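Local coordinates for protein A49R (Vaccinia virus, PDB 4D5T) that inhibits host NF-kappa-B activation by interacting with BTRC, which diminishes ubiquitination of the inhibitor NFKBIA and keeps p65 in the cytoplasm, at residues 31-36 against 127-132; 59-64 against 105-110; 93-98 against 133-138. One frame throughout, in Å; residues are numbered along the deposited sequence.

Contact 1. Residues 31-36 against 127-132; sequences ILNKDI and ADIDIK. With SO4 (sulfate ion), chain I.
The amide of N33 binds the loop that runs past its helix: ND2 donates to the carbonyl O of I129 over 2.9 Å, with an N-H...O angle of 149°. The donor comes to this oxygen from above the carbonyl plane, 44° out of it, while the oxygen lies close to the plane of the N33 amide. N29 ND2 donates to the same oxygen, so two amide donors hold it. At the other end of the N33 amide, OD1 rests 3.3 Å from CG1 of I129 and accepts from water 1, which accepts from the backbone N of I131. Asparagine suits this buried place because its NH2 answers the I129 carbonyl while its C=O reaches the N-H of I131 through water 1. Helix 29-40 thereby receives the connection between helix 112-126 and helix 132-150 in the all-helical Bcl-2 fold. Beside the polar bond, I36 and I131 meet tip to tip, their CD1 atoms 3.9 Å apart. With CG1 between the backbone N and the carbonyl carbon (chi1 63°), I131 brings its CD1 round to the helix; such long apolar chains suit burial. CD2 of L32 lies 3.7 Å from CG of K132, methyl against methylene. The lysine chain bends at chi3, and NZ donates to O3 of a sulfate, probably from the crystallisation liquor, at 2.6 Å, and also to the carbonyl of I27. Farther out, F50 of helix 49-61 packs against L32 and I36.

Contact 2. Residues 59-64 against 105-110; sequences TIIDQE and LKYIMN
Y107 lays its ring beside the turn that follows helix 49-61, with CE1 4.2 Å from CA of E64 and the phenol oxygen 3.8 Å from CG2 of I61. With CG anti to the carbonyl carbon (chi1 -61°), the ring is carried out to the turn, and tyrosine is long enough to bring its hydroxyl there. Water 3, in the plane of the ring at its edge, lies 3.0 Å from Y107 OH and accepts from the backbone N of Q63. The chain turns at D62, whose positive phi ends the helical run, and Q63 then stands at the N-cap of helix 64-72. A second water bridges the segments: it donates to the carbonyl O of E64 and accepts from ND2 of N110, 3.1 Å away. The carboxylate of E64 and the amide of N110 do not bond directly: OE1 and ND2 are 3.9 Å apart, and the carboxylate and amide planes are turned 61° against each other. Both instead bond to the hydroxyl of Y58. That tyrosine, on helix 49-61, also meets the Y107 ring and takes a cation-pi contact from K106. Q67 and I71 of helix 64-72 touch Y107 too, placing the C-terminal part of helix 95-109 against the junction of helices 49-61 and 64-72.

Contact 3. Residues 93-98 against 133-138; sequences DNLENI and QVIREN
N138 ND2 is gripped by two oxygens at once. It donates to the carbonyl O of V134, one helical turn back, over 3.0 Å, in the carbonyl plane and on a lone pair, and to water 5 at 2.9 Å. The water donates in turn to the carbonyl O of D93, 2.6 Å away, so an amide on the helix and a backbone carbonyl on the loop share one bridge. Asparagine is short enough to fold back on its own helix while a second N-H faces across. Beside these polar atoms the packing is apolar. L95 and N138 run antiparallel alongside each other, CB to CB at 3.7 Å. With CG of L95 anti to the backbone N (chi1 -176°), the forked end reaches helix 132-150, CD1 meeting CG1 of I135 at 3.9 Å and CD2 the backbone of N138. V134 divides its branches: CG1 sits by the backbone of D93 and L95 and meets CD1 of I98 at 4.0 Å, whereas CG2 turns to the D93 side chain. A compact beta-branched residue fits the close approach of the backbones here. N94 opens helix 95-109 as its N-cap, OD1 accepting from N of N97 over 2.8 Å, with the donor tilted 33° from the carbonyl plane. The start of helix 95-109 thus lies against the first turns of helix 132-150; farther along the latter, I139 and L142 also cover L95, while the loop residues S89, F90 and I131 touch I98.

In the fold
Contacts 1 and 3 are neighbours, their centres about 13 Å apart, and they share packing: CD1 of I131 lies 3.8 Å from CG2 of I98, and CD2 of L32 lies 4.2 Å from CD1 of I135. The loop 127-132 leads straight into helix 132-150, so the chain passes from contact 1 to contact 3 without a break. Contact 2 stands on the opposite side of the chain's centre from both, with centres about 19 Å from contact 1 and 20 Å from contact 3. Helix 95-109 joins contacts 2 and 3: its first turn goes to contact 3 and its C-terminal part to contact 2. The sulfate belongs to contact 1, where N29 N also binds it.

Contact 1. Residues 31-36 against 127-132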
ATOM      1  N   ILE A  31      -9.358   2.967  12.221  1.00 27.10           N
ATOM      2  CA  ILE A  31      -8.383   1.895  12.472  1.00 26.40           C
ATOM      3  C   ILE A  31      -7.724   1.499  11.142  1.00 26.70           C
ATOM      4  O   ILE A  31      -6.511   1.312  11.080  1.00 24.58           O
ATOM      5  CB  ILE A  31      -9.077   0.708  13.178  1.00 29.80           C
ATOM      6  CG1 ILE A  31      -9.560   1.234  14.592  1.00 32.83           C
ATOM      7  CG2 ILE A  31      -8.169  -0.540  13.141  1.00 29.86           C
ATOM      8  CD1 ILE A  31     -10.055   0.227  15.588  1.00 40.06           C
ATOM      9  N   LEU A  32      -8.505   1.417  10.064  1.00 23.52           N
ATOM     10  CA  LEU A  32      -7.942   1.106   8.758  1.00 23.35           C
ATOM     11  C   LEU A  32      -6.860   2.102   8.370  1.00 22.65           C
ATOM     12  O   LEU A  32      -5.742   1.721   7.982  1.00 21.44           O
ATOM     13  CB  LEU A  32      -9.052   1.061   7.694  1.00 22.93           C
ATOM     14  CG  LEU A  32      -8.595   0.916   6.248  1.00 22.52           C
ATOM     15  CD1 LEU A  32      -7.924  -0.412   6.007  1.00 22.64           C
ATOM     16  CD2 LEU A  32      -9.801   1.074   5.340  1.00 22.94           C
ATOM     17  N   ASN A  33      -7.154   3.375   8.552  1.00 22.69           N
ATOM     18  CA  ASN A  33      -6.184   4.421   8.210  1.00 22.78           C
ATOM     19  C   ASN A  33      -4.935   4.413   9.078  1.00 21.44           C
ATOM     20  O   ASN A  33      -3.826   4.601   8.571  1.00 23.80           O
ATOM     21  CB  ASN A  33      -6.830   5.795   8.233  1.00 23.53           C
ATOM     22  CG  ASN A  33      -7.842   5.980   7.102  1.00 25.01           C
ATOM     23  OD1 ASN A  33      -7.879   5.198   6.128  1.00 23.67           O
ATOM     24  ND2 ASN A  33      -8.717   6.936   7.267  1.00 25.11           N
ATOM     25  N   LYS A  34      -5.075   4.194  10.378  1.00 23.28           N
ATOM     26  CA  LYS A  34      -3.848   3.991  11.247  1.00 23.49           C
ATOM     27  C   LYS A  34      -3.033   2.811  10.767  1.00 23.42           C
ATOM     28  O   LYS A  34      -1.843   2.864  10.739  1.00 23.52           O
ATOM     29  CB  LYS A  34      -4.101   3.915  12.796  1.00 27.79           C
ATOM     30  N   ASP A  35      -3.699   1.702  10.384  1.00 24.97           N
ATOM     31  CA  ASP A  35      -3.004   0.506   9.864  1.00 24.29           C
ATOM     32  C   ASP A  35      -2.274   0.794   8.564  1.00 22.83           C
ATOM     33  O   ASP A  35      -1.155   0.338   8.348  1.00 22.91           O
ATOM     34  CB  ASP A  35      -4.001  -0.652   9.667  1.00 24.40           C
ATOM     35  CG  ASP A  35      -4.483  -1.294  10.986  1.00 27.79           C
ATOM     36  OD1 ASP A  35      -3.805  -1.105  12.047  1.00 29.38           O
ATOM     37  OD2 ASP A  35      -5.488  -2.044  10.922  1.00 26.36           O
ATOM     38  N   ILE A  36      -2.879   1.603   7.687  1.00 21.68           N
ATOM     39  CA  ILE A  36      -2.203   2.029   6.453  1.00 22.55           C
ATOM     40  C   ILE A  36      -0.945   2.830   6.766  1.00 22.77           C
ATOM     41  O   ILE A  36       0.121   2.555   6.196  1.00 24.41           O
ATOM     42  CB  ILE A  36      -3.203   2.778   5.518  1.00 22.44           C
ATOM     43  CG1 ILE A  36      -4.230   1.780   4.992  1.00 22.18           C
ATOM     44  CG2 ILE A  36      -2.449   3.421   4.365  1.00 22.62           C
ATOM     45  CD1 ILE A  36      -5.398   2.404   4.266  1.00 23.27           C
ATOM     46  N   ALA A 127      -4.941  10.160   7.904  1.00 27.89           N
ATOM     47  CA  ALA A 127      -6.044  10.058   8.855  1.00 29.60           C
ATOM     48  C   ALA A 127      -7.372  10.576   8.301  1.00 32.44           C
ATOM     49  O   ALA A 127      -8.411  10.133   8.734  1.00 32.39           O
ATOM     50  CB  ALA A 127      -5.688  10.748  10.153  1.00 33.96           C
ATOM     51  N   ASP A 128      -7.347  11.462   7.300  1.00 29.58           N
ATOM     52  CA  ASP A 128      -8.560  12.027   6.776  1.00 29.95           C
ATOM     53  C   ASP A 128      -9.151  11.307   5.541  1.00 26.58           C
ATOM     54  O   ASP A 128     -10.171  11.745   4.987  1.00 27.01           O
ATOM     55  CB  ASP A 128      -8.336  13.524   6.484  1.00 30.87           C
ATOM     56  CG  ASP A 128      -8.310  14.360   7.745  1.00 36.71           C
ATOM     57  OD1 ASP A 128      -8.701  13.885   8.848  1.00 36.99           O
ATOM     58  OD2 ASP A 128      -7.870  15.521   7.639  1.00 43.44           O
ATOM     59  N   ILE A 129      -8.527  10.232   5.082  1.00 24.41           N
ATOM     60  CA  ILE A 129      -9.023   9.523   3.870  1.00 21.57           C
ATOM     61  C   ILE A 129     -10.180   8.600   4.186  1.00 20.76           C
ATOM     62  O   ILE A 129     -10.487   8.281   5.348  1.00 22.84           O
ATOM     63  CB  ILE A 129      -7.888   8.794   3.099  1.00 21.37           C
ATOM     64  CG1 ILE A 129      -7.433   7.475   3.802  1.00 22.66           C
ATOM     65  CG2 ILE A 129      -6.745   9.753   2.778  1.00 22.15           C
ATOM     66  CD1 ILE A 129      -6.426   6.655   3.010  1.00 21.69           C
ATOM     67  N   ASP A 130     -10.862   8.195   3.137  1.00 22.57           N
ATOM     68  CA  ASP A 130     -12.014   7.305   3.263  1.00 24.34           C
ATOM     69  C   ASP A 130     -12.111   6.426   2.031  1.00 24.16           C
ATOM     70  O   ASP A 130     -12.807   6.712   1.075  1.00 24.33           O
ATOM     71  CB  ASP A 130     -13.255   8.136   3.442  1.00 32.30           C
ATOM     72  CG  ASP A 130     -14.515   7.288   3.533  1.00 34.83           C
ATOM     73  OD1 ASP A 130     -14.404   6.003   3.749  1.00 46.16           O
ATOM     74  OD2 ASP A 130     -15.554   8.013   3.353  1.00 48.41           O
ATOM     75  N   ILE A 131     -11.432   5.323   2.056  1.00 24.43           N
ATOM     76  CA  ILE A 131     -11.278   4.470   0.877  1.00 23.48           C
ATOM     77  C   ILE A 131     -12.000   3.126   0.934  1.00 22.44           C
ATOM     78  O   ILE A 131     -11.735   2.234   0.108  1.00 22.39           O
ATOM     79  CB  ILE A 131      -9.774   4.265   0.497  1.00 23.31           C
ATOM     80  CG1 ILE A 131      -8.937   3.524   1.581  1.00 22.37           C
ATOM     81  CG2 ILE A 131      -9.116   5.602   0.154  1.00 23.39           C
ATOM     82  CD1 ILE A 131      -7.552   3.085   1.100  1.00 21.85           C
ATOM     83  N   LYS A 132     -12.767   2.860   1.970  1.00 22.21           N
ATOM     84  CA  LYS A 132     -13.409   1.560   2.102  1.00 23.02           C
ATOM     85  C   LYS A 132     -14.266   1.192   0.820  1.00 22.98           C
ATOM     86  O   LYS A 132     -14.229   0.051   0.386  1.00 23.74           O
ATOM     87  CB  LYS A 132     -14.262   1.460   3.406  1.00 26.60           C
ATOM     88  CG  LYS A 132     -13.410   1.261   4.666  1.00 28.63           C
ATOM     89  CD  LYS A 132     -14.174   1.319   6.008  1.00 31.13           C
ATOM     90  CE  LYS A 132     -15.006   0.113   6.272  1.00 30.79           C
ATOM     91  NZ  LYS A 132     -15.480   0.177   7.685  1.00 28.94           N
TER
HETATM   92  S   SO4 I1000     -16.717   3.361   9.209  0.80 42.09           S
HETATM   93  O1  SO4 I1000     -15.886   3.305  10.444  0.80 34.43           O
HETATM   94  O2  SO4 I1000     -18.065   2.799   9.372  0.80 40.16           O
HETATM   95  O3  SO4 I1000     -15.987   2.669   8.178  0.80 36.60           O
HETATM   96  O4  SO4 I1000     -16.868   4.773   8.814  0.80 39.65           O
HETATM   97  O   HOH W   1     -10.161   4.827   4.581  1.00 22.11           O
HETATM   98  O   HOH W   2      -8.737   8.317  10.446  1.00 43.22           O

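Contact 2. Residues 59-64 against 105-110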
ATOM      1  N   THR A  59       5.651  -7.537  -1.849  1.00 26.80           N
ATOM      2  CA  THR A  59       6.587  -8.677  -1.961  1.00 27.44           C
ATOM      3  C   THR A  59       6.624  -9.185  -3.407  1.00 28.47           C
ATOM      4  O   THR A  59       7.689  -9.480  -3.927  1.00 30.41           O
ATOM      5  CB  THR A  59       6.171  -9.812  -1.030  1.00 28.18           C
ATOM      6  OG1 THR A  59       6.302  -9.356   0.301  1.00 29.62           O
ATOM      7  CG2 THR A  59       7.079 -11.027  -1.217  1.00 31.02           C
ATOM      8  N   ILE A  60       5.456  -9.327  -4.025  1.00 30.43           N
ATOM      9  CA  ILE A  60       5.379  -9.726  -5.439  1.00 32.36           C
ATOM     10  C   ILE A  60       6.110  -8.783  -6.404  1.00 33.34           C
ATOM     11  O   ILE A  60       6.867  -9.230  -7.276  1.00 31.83           O
ATOM     12  CB  ILE A  60       3.922  -9.863  -5.848  1.00 33.25           C
ATOM     13  CG1 ILE A  60       3.366 -11.093  -5.141  1.00 33.99           C
ATOM     14  CG2 ILE A  60       3.758  -9.956  -7.358  1.00 34.75           C
ATOM     15  CD1 ILE A  60       1.881 -11.172  -5.240  1.00 34.35           C
ATOM     16  N   ILE A  61       5.936  -7.495  -6.213  1.00 31.82           N
ATOM     17  CA  ILE A  61       6.579  -6.493  -7.033  1.00 32.25           C
ATOM     18  C   ILE A  61       8.065  -6.555  -6.914  1.00 32.62           C
ATOM     19  O   ILE A  61       8.762  -6.491  -7.921  1.00 32.36           O
ATOM     20  CB  ILE A  61       6.022  -5.088  -6.726  1.00 32.10           C
ATOM     21  CG1 ILE A  61       4.596  -5.005  -7.235  1.00 32.84           C
ATOM     22  CG2 ILE A  61       6.895  -4.012  -7.343  1.00 33.03           C
ATOM     23  CD1 ILE A  61       3.850  -3.733  -6.821  1.00 33.72           C
ATOM     24  N   ASP A  62       8.563  -6.738  -5.670  1.00 30.97           N
ATOM     25  CA  ASP A  62       9.922  -7.070  -5.387  1.00 33.01           C
ATOM     26  C   ASP A  62      10.921  -6.057  -5.927  1.00 36.14           C
ATOM     27  O   ASP A  62      11.932  -6.445  -6.518  1.00 38.06           O
ATOM     28  CB  ASP A  62      10.241  -8.489  -5.933  1.00 35.19           C
ATOM     29  CG  ASP A  62      11.575  -9.044  -5.456  1.00 38.66           C
ATOM     30  OD1 ASP A  62      12.008  -8.758  -4.323  1.00 41.57           O
ATOM     31  OD2 ASP A  62      12.210  -9.769  -6.244  1.00 43.81           O
ATOM     32  N   GLN A  63      10.633  -4.768  -5.759  0.56 35.14           N
ATOM     33  CA  GLN A  63      11.509  -3.731  -6.302  0.56 38.41           C
ATOM     34  C   GLN A  63      12.123  -2.839  -5.237  0.56 37.14           C
ATOM     35  O   GLN A  63      12.588  -1.751  -5.539  0.56 38.04           O
ATOM     36  CB  GLN A  63      10.759  -2.934  -7.384  0.56 38.65           C
ATOM     37  CG  GLN A  63      10.485  -3.881  -8.624  0.56 40.65           C
ATOM     38  CD  GLN A  63      11.690  -4.206  -9.557  0.56 44.73           C
ATOM     39  OE1 GLN A  63      12.892  -4.085  -9.215  0.56 45.38           O
ATOM     40  NE2 GLN A  63      11.344  -4.724 -10.760  0.56 46.56           N
ATOM     41  N   GLU A  64      12.171  -3.329  -3.995  1.00 37.13           N
ATOM     42  CA  GLU A  64      12.620  -2.503  -2.900  1.00 36.24           C
ATOM     43  C   GLU A  64      14.048  -1.940  -3.125  1.00 36.19           C
ATOM     44  O   GLU A  64      14.245  -0.724  -3.007  1.00 34.32           O
ATOM     45  CB  GLU A  64      12.544  -3.236  -1.585  1.00 40.06           C
ATOM     46  CG  GLU A  64      13.085  -2.383  -0.449  1.00 42.94           C
ATOM     47  CD  GLU A  64      12.827  -3.020   0.918  1.00 44.48           C
ATOM     48  OE1 GLU A  64      11.683  -3.135   1.301  1.00 43.70           O
ATOM     49  OE2 GLU A  64      13.785  -3.366   1.630  1.00 45.01           O
ATOM     50  N   LEU A 105       4.762   5.492  -1.076  1.00 22.03           N
ATOM     51  CA  LEU A 105       5.011   6.186   0.176  1.00 22.99           C
ATOM     52  C   LEU A 105       5.902   5.309   1.082  1.00 24.29           C
ATOM     53  O   LEU A 105       6.775   5.819   1.808  1.00 26.75           O
ATOM     54  CB  LEU A 105       3.703   6.612   0.889  1.00 22.41           C
ATOM     55  CG  LEU A 105       2.952   7.704   0.084  1.00 23.68           C
ATOM     56  CD1 LEU A 105       1.602   7.973   0.700  1.00 24.37           C
ATOM     57  CD2 LEU A 105       3.657   8.997  -0.071  1.00 24.23           C
ATOM     58  N   LYS A 106       5.669   4.003   1.117  1.00 24.79           N
ATOM     59  CA  LYS A 106       6.511   3.080   1.876  1.00 26.04           C
ATOM     60  C   LYS A 106       7.945   3.115   1.355  1.00 25.92           C
ATOM     61  O   LYS A 106       8.888   3.231   2.154  1.00 27.78           O
ATOM     62  CB  LYS A 106       5.935   1.644   1.852  1.00 25.30           C
ATOM     63  CG  LYS A 106       6.820   0.667   2.599  1.00 28.31           C
ATOM     64  CD  LYS A 106       6.170  -0.674   2.827  1.00 30.01           C
ATOM     65  CE  LYS A 106       7.233  -1.568   3.496  1.00 36.18           C
ATOM     66  NZ  LYS A 106       6.699  -2.780   4.087  1.00 40.12           N
ATOM     67  N   TYR A 107       8.137   3.149   0.038  1.00 26.94           N
ATOM     68  CA  TYR A 107       9.520   3.276  -0.467  1.00 28.94           C
ATOM     69  C   TYR A 107      10.181   4.558   0.017  1.00 30.78           C
ATOM     70  O   TYR A 107      11.393   4.611   0.336  1.00 35.16           O
ATOM     71  CB  TYR A 107       9.591   3.243  -1.986  1.00 29.19           C
ATOM     72  CG  TYR A 107       9.114   2.020  -2.681  1.00 30.27           C
ATOM     73  CD1 TYR A 107       9.437   0.723  -2.231  1.00 30.60           C
ATOM     74  CD2 TYR A 107       8.426   2.136  -3.884  1.00 32.83           C
ATOM     75  CE1 TYR A 107       8.990  -0.413  -2.903  1.00 31.25           C
ATOM     76  CE2 TYR A 107       7.974   0.999  -4.548  1.00 34.17           C
ATOM     77  CZ  TYR A 107       8.294  -0.260  -4.067  1.00 31.72           C
ATOM     78  OH  TYR A 107       7.903  -1.337  -4.803  1.00 37.01           O
ATOM     79  N   ILE A 108       9.421   5.654  -0.011  1.00 32.54           N
ATOM     80  CA  ILE A 108       9.944   6.967   0.341  1.00 31.23           C
ATOM     81  C   ILE A 108      10.279   7.007   1.829  1.00 30.29           C
ATOM     82  O   ILE A 108      11.364   7.496   2.213  1.00 30.38           O
ATOM     83  CB  ILE A 108       8.973   8.100  -0.004  1.00 30.57           C
ATOM     84  CG1 ILE A 108       8.810   8.214  -1.520  1.00 32.60           C
ATOM     85  CG2 ILE A 108       9.472   9.433   0.582  1.00 31.41           C
ATOM     86  CD1 ILE A 108       7.774   9.234  -1.880  1.00 31.83           C
ATOM     87  N   MET A 109       9.428   6.398   2.651  1.00 29.10           N
ATOM     88  CA  MET A 109       9.707   6.275   4.106  1.00 29.95           C
ATOM     89  C   MET A 109      10.820   5.282   4.446  1.00 29.92           C
ATOM     90  O   MET A 109      11.373   5.316   5.551  1.00 29.46           O
ATOM     91  CB  MET A 109       8.446   5.908   4.886  1.00 30.11           C
ATOM     92  CG  MET A 109       7.339   6.968   4.887  1.00 31.17           C
ATOM     93  SD  MET A 109       7.743   8.573   5.542  1.00 30.43           S
ATOM     94  CE  MET A 109       8.364   9.425   4.146  1.00 28.15           C
ATOM     95  N   ASN A 110      11.209   4.430   3.502  1.00 31.94           N
ATOM     96  CA  ASN A 110      12.441   3.567   3.645  1.00 35.15           C
ATOM     97  C   ASN A 110      13.745   4.391   3.590  1.00 33.99           C
ATOM     98  O   ASN A 110      14.791   3.865   3.875  1.00 37.87           O
ATOM     99  CB  ASN A 110      12.519   2.443   2.557  1.00 36.15           C
ATOM    100  CG  ASN A 110      11.415   1.363   2.672  1.00 36.98           C
ATOM    101  OD1 ASN A 110      10.829   1.136   3.729  1.00 38.16           O
ATOM    102  ND2 ASN A 110      11.140   0.673   1.537  1.00 38.98           N
TER
HETATM  103  O   HOH W   3       8.445  -4.088  -3.880  1.00 33.29           O
HETATM  104  O   HOH W   4      12.780   1.186  -0.990  1.00 43.94           O

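Contact 3. Residues 93-98 against 133-138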
ATOM      1  N   ASP A  93     -11.245   7.330  -7.333  0.51 27.58           N
ATOM      2  CA  ASP A  93     -11.932   6.045  -7.318  0.51 29.93           C
ATOM      3  C   ASP A  93     -11.181   4.894  -7.967  0.51 27.98           C
ATOM      4  O   ASP A  93     -11.809   3.876  -8.365  0.51 27.15           O
ATOM      5  CB  ASP A  93     -13.302   6.167  -8.013  0.51 33.72           C
ATOM      6  CG  ASP A  93     -14.244   7.116  -7.278  0.51 38.61           C
ATOM      7  OD1 ASP A  93     -14.100   7.321  -6.046  0.51 40.52           O
ATOM      8  OD2 ASP A  93     -15.132   7.674  -7.941  0.51 49.64           O
ATOM      9  N   ASN A  94      -9.877   5.020  -8.085  1.00 24.65           N
ATOM     10  CA  ASN A  94      -9.066   3.979  -8.718  1.00 24.94           C
ATOM     11  C   ASN A  94      -8.214   3.274  -7.668  1.00 23.20           C
ATOM     12  O   ASN A  94      -7.288   3.867  -7.122  1.00 20.03           O
ATOM     13  CB  ASN A  94      -8.188   4.604  -9.835  1.00 25.33           C
ATOM     14  CG  ASN A  94      -7.344   3.576 -10.596  1.00 26.71           C
ATOM     15  OD1 ASN A  94      -6.606   2.786 -10.030  1.00 25.44           O
ATOM     16  ND2 ASN A  94      -7.468   3.607 -11.926  1.00 30.21           N
ATOM     17  N   LEU A  95      -8.502   2.021  -7.400  1.00 23.96           N
ATOM     18  CA  LEU A  95      -7.795   1.298  -6.337  1.00 22.58           C
ATOM     19  C   LEU A  95      -6.367   0.975  -6.706  1.00 21.16           C
ATOM     20  O   LEU A  95      -5.510   1.014  -5.849  1.00 20.92           O
ATOM     21  CB  LEU A  95      -8.529  -0.007  -5.966  1.00 22.52           C
ATOM     22  CG  LEU A  95      -7.921  -0.785  -4.789  1.00 23.46           C
ATOM     23  CD1 LEU A  95      -7.971   0.022  -3.492  1.00 22.22           C
ATOM     24  CD2 LEU A  95      -8.684  -2.136  -4.649  1.00 24.47           C
ATOM     25  N   GLU A  96      -6.115   0.618  -7.957  1.00 22.34           N
ATOM     26  CA  GLU A  96      -4.738   0.364  -8.384  1.00 23.89           C
ATOM     27  C   GLU A  96      -3.848   1.550  -8.057  1.00 21.17           C
ATOM     28  O   GLU A  96      -2.749   1.408  -7.528  1.00 22.52           O
ATOM     29  CB  GLU A  96      -4.654   0.037  -9.864  1.00 26.51           C
ATOM     30  CG  GLU A  96      -3.269  -0.357 -10.331  1.00 30.70           C
ATOM     31  CD  GLU A  96      -3.349  -0.988 -11.756  1.00 38.48           C
ATOM     32  OE1 GLU A  96      -4.258  -0.661 -12.522  1.00 43.86           O
ATOM     33  OE2 GLU A  96      -2.583  -1.870 -12.074  1.00 39.68           O
ATOM     34  N   ASN A  97      -4.365   2.733  -8.280  1.00 22.29           N
ATOM     35  CA  ASN A  97      -3.578   3.975  -7.973  1.00 22.35           C
ATOM     36  C   ASN A  97      -3.379   4.213  -6.527  1.00 20.70           C
ATOM     37  O   ASN A  97      -2.324   4.745  -6.104  1.00 21.67           O
ATOM     38  CB  ASN A  97      -4.179   5.212  -8.691  1.00 24.16           C
ATOM     39  CG  ASN A  97      -4.022   5.130 -10.203  1.00 26.56           C
ATOM     40  OD1 ASN A  97      -3.229   4.374 -10.696  1.00 29.48           O
ATOM     41  ND2 ASN A  97      -4.741   5.944 -10.918  1.00 26.65           N
ATOM     42  N   ILE A  98      -4.394   3.871  -5.734  1.00 20.38           N
ATOM     43  CA  ILE A  98      -4.284   3.926  -4.293  1.00 20.35           C
ATOM     44  C   ILE A  98      -3.229   2.964  -3.727  1.00 19.84           C
ATOM     45  O   ILE A  98      -2.399   3.359  -2.883  1.00 18.47           O
ATOM     46  CB  ILE A  98      -5.671   3.680  -3.642  1.00 20.22           C
ATOM     47  CG1 ILE A  98      -6.527   4.933  -3.836  1.00 20.77           C
ATOM     48  CG2 ILE A  98      -5.528   3.346  -2.142  1.00 20.36           C
ATOM     49  CD1 ILE A  98      -7.978   4.720  -3.569  1.00 20.98           C
ATOM     50  N   GLN A 133     -15.023   2.129   0.246  1.00 22.31           N
ATOM     51  CA  GLN A 133     -15.835   1.806  -0.931  1.00 22.34           C
ATOM     52  C   GLN A 133     -15.009   1.501  -2.155  1.00 22.99           C
ATOM     53  O   GLN A 133     -15.320   0.588  -2.905  1.00 21.85           O
ATOM     54  CB  GLN A 133     -16.805   2.920  -1.244  1.00 23.49           C
ATOM     55  CG  GLN A 133     -17.527   2.720  -2.566  1.00 24.08           C
ATOM     56  CD  GLN A 133     -18.450   1.516  -2.597  1.00 26.37           C
ATOM     57  OE1 GLN A 133     -18.825   0.953  -1.564  1.00 27.64           O
ATOM     58  NE2 GLN A 133     -18.811   1.103  -3.820  1.00 25.98           N
ATOM     59  N   VAL A 134     -13.903   2.224  -2.306  1.00 21.73           N
ATOM     60  CA  VAL A 134     -13.035   1.938  -3.417  1.00 22.91           C
ATOM     61  C   VAL A 134     -12.378   0.549  -3.219  1.00 21.49           C
ATOM     62  O   VAL A 134     -12.165  -0.152  -4.194  1.00 23.16           O
ATOM     63  CB  VAL A 134     -11.961   3.029  -3.548  1.00 23.94           C
ATOM     64  CG1 VAL A 134     -11.211   2.816  -4.810  1.00 24.07           C
ATOM     65  CG2 VAL A 134     -12.651   4.357  -3.654  1.00 30.29           C
ATOM     66  N   ILE A 135     -12.051   0.153  -1.999  1.00 21.28           N
ATOM     67  CA  ILE A 135     -11.502  -1.212  -1.779  1.00 21.88           C
ATOM     68  C   ILE A 135     -12.617  -2.267  -2.171  1.00 22.36           C
ATOM     69  O   ILE A 135     -12.343  -3.170  -2.924  1.00 20.62           O
ATOM     70  CB  ILE A 135     -11.023  -1.398  -0.334  1.00 21.73           C
ATOM     71  CG1 ILE A 135      -9.771  -0.475  -0.057  1.00 20.51           C
ATOM     72  CG2 ILE A 135     -10.592  -2.826   0.025  1.00 24.35           C
ATOM     73  CD1 ILE A 135      -9.363  -0.278   1.379  1.00 21.39           C
ATOM     74  N   ARG A 136     -13.824  -2.085  -1.641  1.00 24.40           N
ATOM     75  CA  ARG A 136     -14.926  -3.032  -1.835  1.00 26.21           C
ATOM     76  C   ARG A 136     -15.189  -3.254  -3.305  1.00 25.46           C
ATOM     77  O   ARG A 136     -15.409  -4.369  -3.747  1.00 29.55           O
ATOM     78  CB  ARG A 136     -16.293  -2.382  -1.462  1.00 31.22           C
ATOM     79  CG  ARG A 136     -16.758  -2.530  -0.077  1.00 31.65           C
ATOM     80  CD  ARG A 136     -18.144  -1.940   0.230  1.00 30.16           C
ATOM     81  NE  ARG A 136     -18.022  -1.493   1.598  1.00 30.29           N
ATOM     82  CZ  ARG A 136     -17.960  -0.248   2.055  1.00 31.45           C
ATOM     83  NH1 ARG A 136     -18.132   0.822   1.281  1.00 30.52           N
ATOM     84  NH2 ARG A 136     -17.826  -0.061   3.382  1.00 33.69           N
ATOM     85  N   GLU A 137     -15.289  -2.153  -4.017  1.00 23.71           N
ATOM     86  CA  GLU A 137     -15.698  -2.191  -5.379  1.00 25.23           C
ATOM     87  C   GLU A 137     -14.649  -2.818  -6.315  1.00 24.99           C
ATOM     88  O   GLU A 137     -15.001  -3.296  -7.391  1.00 25.74           O
ATOM     89  CB  GLU A 137     -16.096  -0.767  -5.766  1.00 29.01           C
ATOM     90  CG  GLU A 137     -16.872  -0.599  -7.053  1.00 31.75           C
ATOM     91  CD  GLU A 137     -17.591   0.731  -7.237  1.00 33.41           C
ATOM     92  OE1 GLU A 137     -17.664   1.676  -6.387  1.00 32.44           O
ATOM     93  OE2 GLU A 137     -18.199   0.771  -8.310  1.00 34.48           O
ATOM     94  N   ASN A 138     -13.372  -2.723  -5.950  1.00 23.24           N
ATOM     95  CA  ASN A 138     -12.312  -3.015  -6.878  1.00 22.95           C
ATOM     96  C   ASN A 138     -11.269  -4.076  -6.465  1.00 23.58           C
ATOM     97  O   ASN A 138     -10.469  -4.480  -7.304  1.00 21.35           O
ATOM     98  CB  ASN A 138     -11.551  -1.706  -7.184  1.00 23.66           C
ATOM     99  CG  ASN A 138     -12.399  -0.674  -7.849  1.00 25.12           C
ATOM    100  OD1 ASN A 138     -12.819  -0.855  -9.002  1.00 26.74           O
ATOM    101  ND2 ASN A 138     -12.797   0.362  -7.076  1.00 24.48           N
TER
HETATM  102  O   HOH W   5     -14.165   2.730  -7.991  1.00 25.04           O